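Local coordinates for protein cytosol aminopeptidase (Coxiella burnetii, PDB 3IJ3) that probably removes amino-terminal residues from peptides as a manganese-dependent metalloaminopeptidase of the M17 (leucine aminopeptidase) family, at residues Ile354-Thr359 with Trp445-Ile450; Ala374-Gln379 with Leu400-Pro405; Arg295-Ile300 with Leu343-Lys348. All coordinates share one frame; numbering follows the deposited sequence.

Contact 1. Residues Ile354-Thr359 with Trp445-Ile450; sequences IIDFST and WAHFDI
The indole of Trp445 and the imidazole of His447 both turn an edge to the carboxylate of Asp356. They sit on paired parallel strands of the M17 catalytic domain's central sheet, where every residue from Ile354 to Thr359 faces its counterpart from Trp445 to Ile450. Trp445 NE1 donates a 2.8 Å hydrogen bond to Asp356 OD2, reaching it on the anti side and somewhat out of the carboxylate plane, with the oxygen close to the indole plane. His447 ND1 bonds to Asp356 OD1, though the modelled 2.3 Å is too short to be trusted. With CG tucked between the backbone N and the carbonyl carbon (chi1 80°), the carboxylate serves both rings. Ala446 N to Ile354 O and Phe448 N to Asp356 O belong to the backbone ladder.

On the opposite side of the sheet the rings of Phe357 and Phe448 lie side by side, planes 13° apart yet slid so that they barely overlap. Ile355 CG2 comes up to the edge of the Phe448 ring, 3.8 Å from CD2. Thr359 OG1 bonds to Asp273 and its carbonyl O to Lys250, both ligands of the bound lithium, while Thr359 CG2 touches Ile450 CG1 at 4.1 Å.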
# COMPACT_ATOMS: atom_id res chain seq x y z
N ILE A 354 30.67 0.26 -29.35
CA ILE A 354 30.43 -0.17 -27.97
C ILE A 354 29.01 -0.71 -27.92
O ILE A 354 28.09 -0.06 -28.43
CB ILE A 354 30.53 0.97 -26.93
CG1 ILE A 354 31.90 1.64 -26.99
CG2 ILE A 354 30.20 0.41 -25.49
CD1 ILE A 354 32.04 2.91 -26.08
N ILE A 355 28.82 -1.90 -27.33
CA ILE A 355 27.48 -2.44 -27.15
C ILE A 355 27.36 -2.84 -25.70
O ILE A 355 28.22 -3.57 -25.16
CB ILE A 355 27.18 -3.69 -28.00
CG1 ILE A 355 27.30 -3.38 -29.49
CG2 ILE A 355 25.75 -4.22 -27.67
CD1 ILE A 355 27.11 -4.58 -30.35
N ASP A 356 26.33 -2.33 -25.03
CA ASP A 356 26.07 -2.73 -23.64
C ASP A 356 24.74 -3.48 -23.51
O ASP A 356 23.81 -3.30 -24.30
CB ASP A 356 26.20 -1.58 -22.63
CG ASP A 356 25.02 -0.68 -22.56
OD1 ASP A 356 23.96 -1.14 -22.06
OD2 ASP A 356 25.18 0.53 -22.89
N PHE A 357 24.72 -4.38 -22.53
CA PHE A 357 23.55 -5.21 -22.22
C PHE A 357 23.26 -5.00 -20.76
O PHE A 357 24.16 -5.14 -19.91
CB PHE A 357 23.83 -6.68 -22.46
CG PHE A 357 24.05 -7.04 -23.90
CD1 PHE A 357 22.97 -7.36 -24.71
CD2 PHE A 357 25.32 -7.07 -24.42
CE1 PHE A 357 23.17 -7.72 -26.03
CE2 PHE A 357 25.53 -7.40 -25.77
CZ PHE A 357 24.46 -7.73 -26.56
N SER A 358 22.02 -4.66 -20.47
CA SER A 358 21.59 -4.41 -19.11
C SER A 358 20.21 -4.98 -18.89
O SER A 358 19.40 -4.98 -19.77
CB SER A 358 21.58 -2.90 -18.88
OG SER A 358 21.32 -2.60 -17.54
N THR A 359 19.97 -5.53 -17.71
CA THR A 359 18.65 -6.06 -17.39
C THR A 359 17.74 -5.00 -16.80
O THR A 359 18.16 -4.11 -16.01
CB THR A 359 18.71 -7.24 -16.43
OG1 THR A 359 19.62 -6.93 -15.35
CG2 THR A 359 19.17 -8.50 -17.15
N TRP A 445 27.44 3.66 -30.42
CA TRP A 445 27.06 2.96 -29.18
C TRP A 445 25.62 2.48 -29.19
O TRP A 445 24.69 3.26 -29.48
CB TRP A 445 27.32 3.92 -27.99
CG TRP A 445 26.68 3.52 -26.70
CD1 TRP A 445 26.92 2.40 -25.96
CD2 TRP A 445 25.69 4.28 -25.98
NE1 TRP A 445 26.11 2.40 -24.82
CE2 TRP A 445 25.36 3.55 -24.82
CE3 TRP A 445 25.05 5.51 -26.21
CZ2 TRP A 445 24.42 4.00 -23.89
CZ3 TRP A 445 24.09 5.95 -25.26
CH2 TRP A 445 23.79 5.19 -24.13
N ALA A 446 25.42 1.20 -28.84
CA ALA A 446 24.11 0.60 -28.74
C ALA A 446 23.97 0.07 -27.31
O ALA A 446 24.91 -0.52 -26.76
CB ALA A 446 23.92 -0.57 -29.76
N HIS A 447 22.81 0.32 -26.72
CA HIS A 447 22.47 -0.13 -25.36
C HIS A 447 21.21 -0.96 -25.45
O HIS A 447 20.18 -0.51 -25.99
CB HIS A 447 22.25 1.09 -24.47
CG HIS A 447 21.48 0.82 -23.22
ND1 HIS A 447 22.01 0.16 -22.14
CD2 HIS A 447 20.23 1.20 -22.85
CE1 HIS A 447 21.10 0.07 -21.19
NE2 HIS A 447 20.02 0.72 -21.58
N PHE A 448 21.29 -2.17 -24.90
CA PHE A 448 20.19 -3.09 -24.88
C PHE A 448 19.65 -3.27 -23.46
O PHE A 448 20.43 -3.58 -22.52
CB PHE A 448 20.59 -4.48 -25.40
CG PHE A 448 20.75 -4.54 -26.87
CD1 PHE A 448 19.67 -4.84 -27.67
CD2 PHE A 448 21.98 -4.31 -27.46
CE1 PHE A 448 19.82 -4.89 -29.05
CE2 PHE A 448 22.13 -4.37 -28.84
CZ PHE A 448 21.06 -4.65 -29.63
N ASP A 449 18.36 -3.04 -23.30
CA ASP A 449 17.66 -3.30 -22.03
C ASP A 449 16.93 -4.60 -22.30
O ASP A 449 16.09 -4.69 -23.22
CB ASP A 449 16.69 -2.20 -21.65
CG ASP A 449 17.37 -0.96 -21.16
OD1 ASP A 449 18.44 -1.10 -20.54
OD2 ASP A 449 16.84 0.15 -21.40
N ILE A 450 17.25 -5.62 -21.51
CA ILE A 450 16.65 -6.95 -21.70
C ILE A 450 16.05 -7.52 -20.41
O ILE A 450 16.48 -7.14 -19.31
CB ILE A 450 17.74 -7.93 -22.21
CG1 ILE A 450 18.88 -8.05 -21.18
CG2 ILE A 450 18.31 -7.51 -23.57
CD1 ILE A 450 19.94 -9.10 -21.53

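Contact 2. Residues Ala374-Gln379 with Leu400-Pro405; sequences ALFANQ and LPLFQP
Phe376 and Leu400 lean across one another, the ring's far end resting on the leucine: CZ of Phe376 is 3.5 Å from CB of Leu400, and CE1 is just as near. The ring reaches this spot because CG stands anti to the carbonyl carbon (chi1 -64°), which carries it from the strand toward the 400-405 loop. Pro401 O sits near the ring plane at its edge, 3.4 Å from CE1 of Phe376, whereas Leu400 O comes in obliquely by CD1.

The other branches fill in around this pair. CD1 of Leu400 meets CB of Ala374 at 3.8 Å, and CD2 of Leu402 approaches CD1 of Phe376 at 4.1 Å. The second methyl of Leu402, CD1, lies 3.6 Å from Ala377 O.

Strand 374-377 is part of the central sheet of the catalytic domain, and here strand 398-399, which runs parallel to it, gives way to loop. Leu400 N still bonds to Leu375 O; at the next step a water bridges, accepting from Ala377 N, two residues along the strand, and donating to Leu400 O. The chain then makes an inverse gamma turn about Leu402, marked by a weak Phe403 N to Pro401 O bond, and Gln404 NE2 reaches Leu402 O from above its carbonyl plane. Leu400 also packs against Leu400 of the second subunit, while Phe376 and Leu402 meet Ala432 of helix 427-436.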
# COMPACT_ATOMS: atom_id res chain seq x y z
N ALA A 374 14.68 -3.83 -25.64
CA ALA A 374 14.74 -2.45 -26.06
C ALA A 374 16.14 -2.11 -26.51
O ALA A 374 17.12 -2.41 -25.84
CB ALA A 374 14.35 -1.54 -24.90
N LEU A 375 16.22 -1.44 -27.65
CA LEU A 375 17.47 -0.96 -28.22
C LEU A 375 17.51 0.54 -28.21
O LEU A 375 16.54 1.20 -28.65
CB LEU A 375 17.61 -1.39 -29.68
CG LEU A 375 18.72 -0.73 -30.55
CD1 LEU A 375 20.16 -1.09 -30.04
CD2 LEU A 375 18.56 -1.11 -32.02
N PHE A 376 18.59 1.08 -27.70
CA PHE A 376 18.88 2.51 -27.80
C PHE A 376 20.21 2.62 -28.54
O PHE A 376 21.14 1.85 -28.32
CB PHE A 376 19.04 3.18 -26.44
CG PHE A 376 17.79 3.18 -25.59
CD1 PHE A 376 16.96 4.31 -25.54
CD2 PHE A 376 17.43 2.06 -24.85
CE1 PHE A 376 15.83 4.31 -24.73
CE2 PHE A 376 16.29 2.06 -24.05
CZ PHE A 376 15.51 3.18 -23.97
N ALA A 377 20.33 3.63 -29.41
CA ALA A 377 21.59 3.84 -30.09
C ALA A 377 21.78 5.33 -30.39
O ALA A 377 20.82 6.03 -30.74
CB ALA A 377 21.67 3.02 -31.37
N ASN A 378 23.01 5.79 -30.21
CA ASN A 378 23.35 7.19 -30.42
C ASN A 378 23.60 7.58 -31.86
O ASN A 378 23.78 8.77 -32.15
CB ASN A 378 24.53 7.62 -29.55
CG ASN A 378 25.84 6.98 -29.95
OD1 ASN A 378 25.89 6.13 -30.83
ND2 ASN A 378 26.93 7.39 -29.27
N GLN A 379 23.61 6.59 -32.75
CA GLN A 379 23.80 6.82 -34.18
C GLN A 379 22.72 6.06 -34.95
O GLN A 379 22.51 4.86 -34.75
CB GLN A 379 25.21 6.39 -34.64
CG GLN A 379 26.31 7.34 -34.08
CD GLN A 379 27.67 7.07 -34.65
OE1 GLN A 379 27.80 6.36 -35.64
NE2 GLN A 379 28.70 7.67 -34.04
N LEU A 400 13.96 2.29 -28.88
CA LEU A 400 13.37 3.33 -28.04
C LEU A 400 14.29 4.55 -28.19
O LEU A 400 15.46 4.40 -28.51
CB LEU A 400 13.19 2.89 -26.59
CG LEU A 400 12.11 1.82 -26.37
CD1 LEU A 400 12.04 1.48 -24.85
CD2 LEU A 400 10.75 2.24 -26.88
N PRO A 401 13.77 5.74 -27.92
CA PRO A 401 14.55 6.95 -28.18
C PRO A 401 15.40 7.53 -27.06
O PRO A 401 15.03 7.46 -25.88
CB PRO A 401 13.44 7.97 -28.49
CG PRO A 401 12.33 7.56 -27.54
CD PRO A 401 12.36 6.06 -27.56
N LEU A 402 16.53 8.12 -27.45
CA LEU A 402 17.35 8.90 -26.52
C LEU A 402 16.74 10.31 -26.66
O LEU A 402 17.29 11.19 -27.36
CB LEU A 402 18.83 8.82 -26.89
CG LEU A 402 19.54 7.50 -26.63
CD1 LEU A 402 20.86 7.39 -27.39
CD2 LEU A 402 19.75 7.27 -25.14
N PHE A 403 15.55 10.50 -26.06
CA PHE A 403 14.76 11.73 -26.18
C PHE A 403 15.38 12.82 -25.31
O PHE A 403 15.19 12.85 -24.11
CB PHE A 403 13.31 11.45 -25.83
CG PHE A 403 12.38 12.54 -26.19
CD1 PHE A 403 12.21 12.91 -27.51
CD2 PHE A 403 11.62 13.18 -25.22
CE1 PHE A 403 11.33 13.92 -27.85
CE2 PHE A 403 10.74 14.20 -25.56
CZ PHE A 403 10.59 14.57 -26.87
N GLN A 404 16.09 13.72 -25.97
CA GLN A 404 16.92 14.72 -25.28
C GLN A 404 16.21 15.63 -24.27
O GLN A 404 16.82 15.94 -23.26
CB GLN A 404 17.77 15.51 -26.28
CG GLN A 404 18.70 14.60 -27.13
CD GLN A 404 19.76 13.92 -26.29
OE1 GLN A 404 20.58 14.58 -25.65
NE2 GLN A 404 19.78 12.59 -26.29
N PRO A 405 14.94 16.04 -24.53
CA PRO A 405 14.28 16.88 -23.51
C PRO A 405 14.17 16.24 -22.14
O PRO A 405 14.12 16.95 -21.12
CB PRO A 405 12.89 17.15 -24.13
CG PRO A 405 13.14 17.08 -25.62
CD PRO A 405 14.11 15.92 -25.74
O HOH W 1 17.83 5.16 -29.81

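Contact 3. Residues Arg295-Ile300 with Leu343-Lys348; sequences RLRLLI and LAEAVK. With SO4 (sulfate ion), chain G.
Arg297 and Glu345 join the strand to the helix by a salt bridge, and the arginine can be followed outward from its CB, which points toward the helix. CG is anti to the backbone N and the chain stays extended through CD to NE, so the guanidinium arrives at the helix at full stretch. At the tip, Arg297 NH2 donates to Glu345 OE2 over 2.9 Å with an N-H...O angle of 156°. The carboxylate oxygen lies close to the guanidinium plane and offers its anti lone pair, and the two flat groups are turned 70° from one another. Arg297 NH1, the other terminal nitrogen, gives a 2.8 Å bond to a water that in turn donates to Glu345 O at 2.7 Å, so the arginine reaches both the side chain and the backbone of Glu345. Over one face of the guanidinium, offset toward its rim, lies CD1 of Leu299; the same methyl of Leu299 touches Ala346 CB at 3.9 Å.

Asp234 forms a further salt bridge with Arg297 NH2 and Glu349 another with Arg297 NH1, while Glu345 gives its OE1 to Arg321. This network of opposite charges would probably favour the ionised forms of both partners.

At the start of the strand Arg295 takes a different course, its NH2 donating to O3 of a sulfate at 3.2 Å, an anion that Lys203 and Lys236 also bind.

The axes of 295-300 and 343-347 pass 9.6 Å apart, at 161°, so the helix lies nearly antiparallel to the strand. In the central sheet, strand 295-305 runs between strands 231-237 and 244-252, with helix 275-289 packed on Leu296, Leu298 and Ile300, and Ala346 of helix 335-347 reaching Thr246 of strand 244-252.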
# COMPACT_ATOMS: atom_id res chain seq x y z
N ARG A 295 39.13 -6.53 -32.67
CA ARG A 295 39.86 -6.45 -31.41
C ARG A 295 38.75 -6.34 -30.37
O ARG A 295 38.13 -5.29 -30.20
CB ARG A 295 40.79 -5.25 -31.39
CG ARG A 295 41.55 -5.03 -30.10
CD ARG A 295 42.36 -6.25 -29.63
NE ARG A 295 43.13 -5.91 -28.43
CZ ARG A 295 43.97 -6.73 -27.79
NH1 ARG A 295 44.18 -7.99 -28.21
NH2 ARG A 295 44.63 -6.27 -26.71
N LEU A 296 38.50 -7.46 -29.69
CA LEU A 296 37.42 -7.57 -28.73
C LEU A 296 37.84 -7.19 -27.32
O LEU A 296 38.93 -7.56 -26.85
CB LEU A 296 36.93 -9.01 -28.68
CG LEU A 296 35.88 -9.40 -27.62
CD1 LEU A 296 34.55 -8.68 -27.91
CD2 LEU A 296 35.71 -10.92 -27.62
N ARG A 297 36.98 -6.44 -26.65
CA ARG A 297 37.17 -6.15 -25.24
C ARG A 297 35.81 -6.36 -24.60
O ARG A 297 34.78 -6.02 -25.18
CB ARG A 297 37.66 -4.72 -25.03
CG ARG A 297 37.86 -4.38 -23.59
CD ARG A 297 38.31 -2.94 -23.41
NE ARG A 297 38.91 -2.70 -22.10
CZ ARG A 297 39.33 -1.51 -21.68
NH1 ARG A 297 39.16 -0.42 -22.44
NH2 ARG A 297 39.91 -1.39 -20.50
N LEU A 298 35.81 -6.99 -23.43
CA LEU A 298 34.61 -7.24 -22.64
C LEU A 298 34.81 -6.68 -21.24
O LEU A 298 35.78 -7.04 -20.55
CB LEU A 298 34.32 -8.74 -22.56
CG LEU A 298 33.29 -9.22 -21.53
CD1 LEU A 298 31.85 -8.80 -21.94
CD2 LEU A 298 33.35 -10.73 -21.40
N LEU A 299 33.92 -5.77 -20.83
CA LEU A 299 33.96 -5.12 -19.54
C LEU A 299 32.70 -5.45 -18.77
O LEU A 299 31.58 -5.18 -19.24
CB LEU A 299 34.09 -3.60 -19.71
CG LEU A 299 35.44 -3.10 -20.19
CD1 LEU A 299 35.33 -1.68 -20.79
CD2 LEU A 299 36.43 -3.12 -19.00
N ILE A 300 32.87 -6.06 -17.59
CA ILE A 300 31.75 -6.41 -16.72
C ILE A 300 31.96 -5.93 -15.28
O ILE A 300 32.85 -6.44 -14.57
CB ILE A 300 31.52 -7.95 -16.68
CG1 ILE A 300 31.09 -8.48 -18.04
CG2 ILE A 300 30.50 -8.32 -15.59
CD1 ILE A 300 31.13 -10.04 -18.15
N LEU A 343 31.61 2.16 -19.05
CA LEU A 343 31.53 2.94 -20.30
C LEU A 343 32.61 4.02 -20.41
O LEU A 343 33.19 4.21 -21.50
CB LEU A 343 30.12 3.55 -20.50
CG LEU A 343 28.98 2.60 -20.81
CD1 LEU A 343 27.64 3.35 -20.68
CD2 LEU A 343 29.12 1.91 -22.18
N ALA A 344 32.89 4.72 -19.31
CA ALA A 344 33.93 5.74 -19.27
C ALA A 344 35.27 5.11 -19.63
O ALA A 344 36.11 5.72 -20.31
CB ALA A 344 33.99 6.41 -17.87
N GLU A 345 35.48 3.88 -19.17
CA GLU A 345 36.71 3.15 -19.51
C GLU A 345 36.73 2.75 -20.98
O GLU A 345 37.75 2.92 -21.67
CB GLU A 345 36.84 1.92 -18.62
CG GLU A 345 38.05 1.03 -18.95
CD GLU A 345 39.40 1.66 -18.67
OE1 GLU A 345 39.49 2.82 -18.21
OE2 GLU A 345 40.42 0.98 -18.94
N ALA A 346 35.62 2.22 -21.48
CA ALA A 346 35.51 1.79 -22.87
C ALA A 346 35.80 2.93 -23.85
O ALA A 346 36.48 2.73 -24.86
CB ALA A 346 34.10 1.21 -23.14
N VAL A 347 35.27 4.11 -23.57
CA VAL A 347 35.41 5.24 -24.50
C VAL A 347 36.84 5.77 -24.65
O VAL A 347 37.17 6.35 -25.68
CB VAL A 347 34.45 6.43 -24.16
CG1 VAL A 347 32.98 6.02 -24.32
CG2 VAL A 347 34.74 6.98 -22.80
N LYS A 348 37.68 5.58 -23.63
CA LYS A 348 39.06 6.06 -23.67
C LYS A 348 39.86 5.55 -24.87
O LYS A 348 40.76 6.23 -25.34
CB LYS A 348 39.81 5.68 -22.39
CG LYS A 348 39.35 6.42 -21.14
CD LYS A 348 40.17 5.98 -19.93
CE LYS A 348 39.71 6.66 -18.64
NZ LYS A 348 39.97 8.14 -18.60
S SO4 G . 45.90 -3.24 -25.00
O1 SO4 G . 46.10 -4.44 -24.18
O2 SO4 G . 46.86 -3.23 -26.09
O3 SO4 G . 44.56 -3.26 -25.56
O4 SO4 G . 46.09 -2.04 -24.19
O HOH W 2 40.35 2.07 -21.83

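Overall arrangement
Of the segments in these contacts, 295-300 comes first, joining a sheet already begun by 203-208, 231-237 and 244-252; contact 3 closes a loop when helix 335-347 packs over it. The helix is followed, after a short connection, by strand 353-359, which opens contact 1. Before that loop closes at 445-450, the chain forms contact 2 between 374-379 and 400-405, so contact 2 nests within contact 1, while contact 3 precedes both. Strands 445-454 and 374-377 are antiparallel neighbours in the sheet, where His447 N and Asp449 N probably bond to Phe376 O and Ala374 O. Ile354 packs on Leu343, Ala346 and Val347, joining contacts 1 and 3; contacts 2 and 3 do not touch.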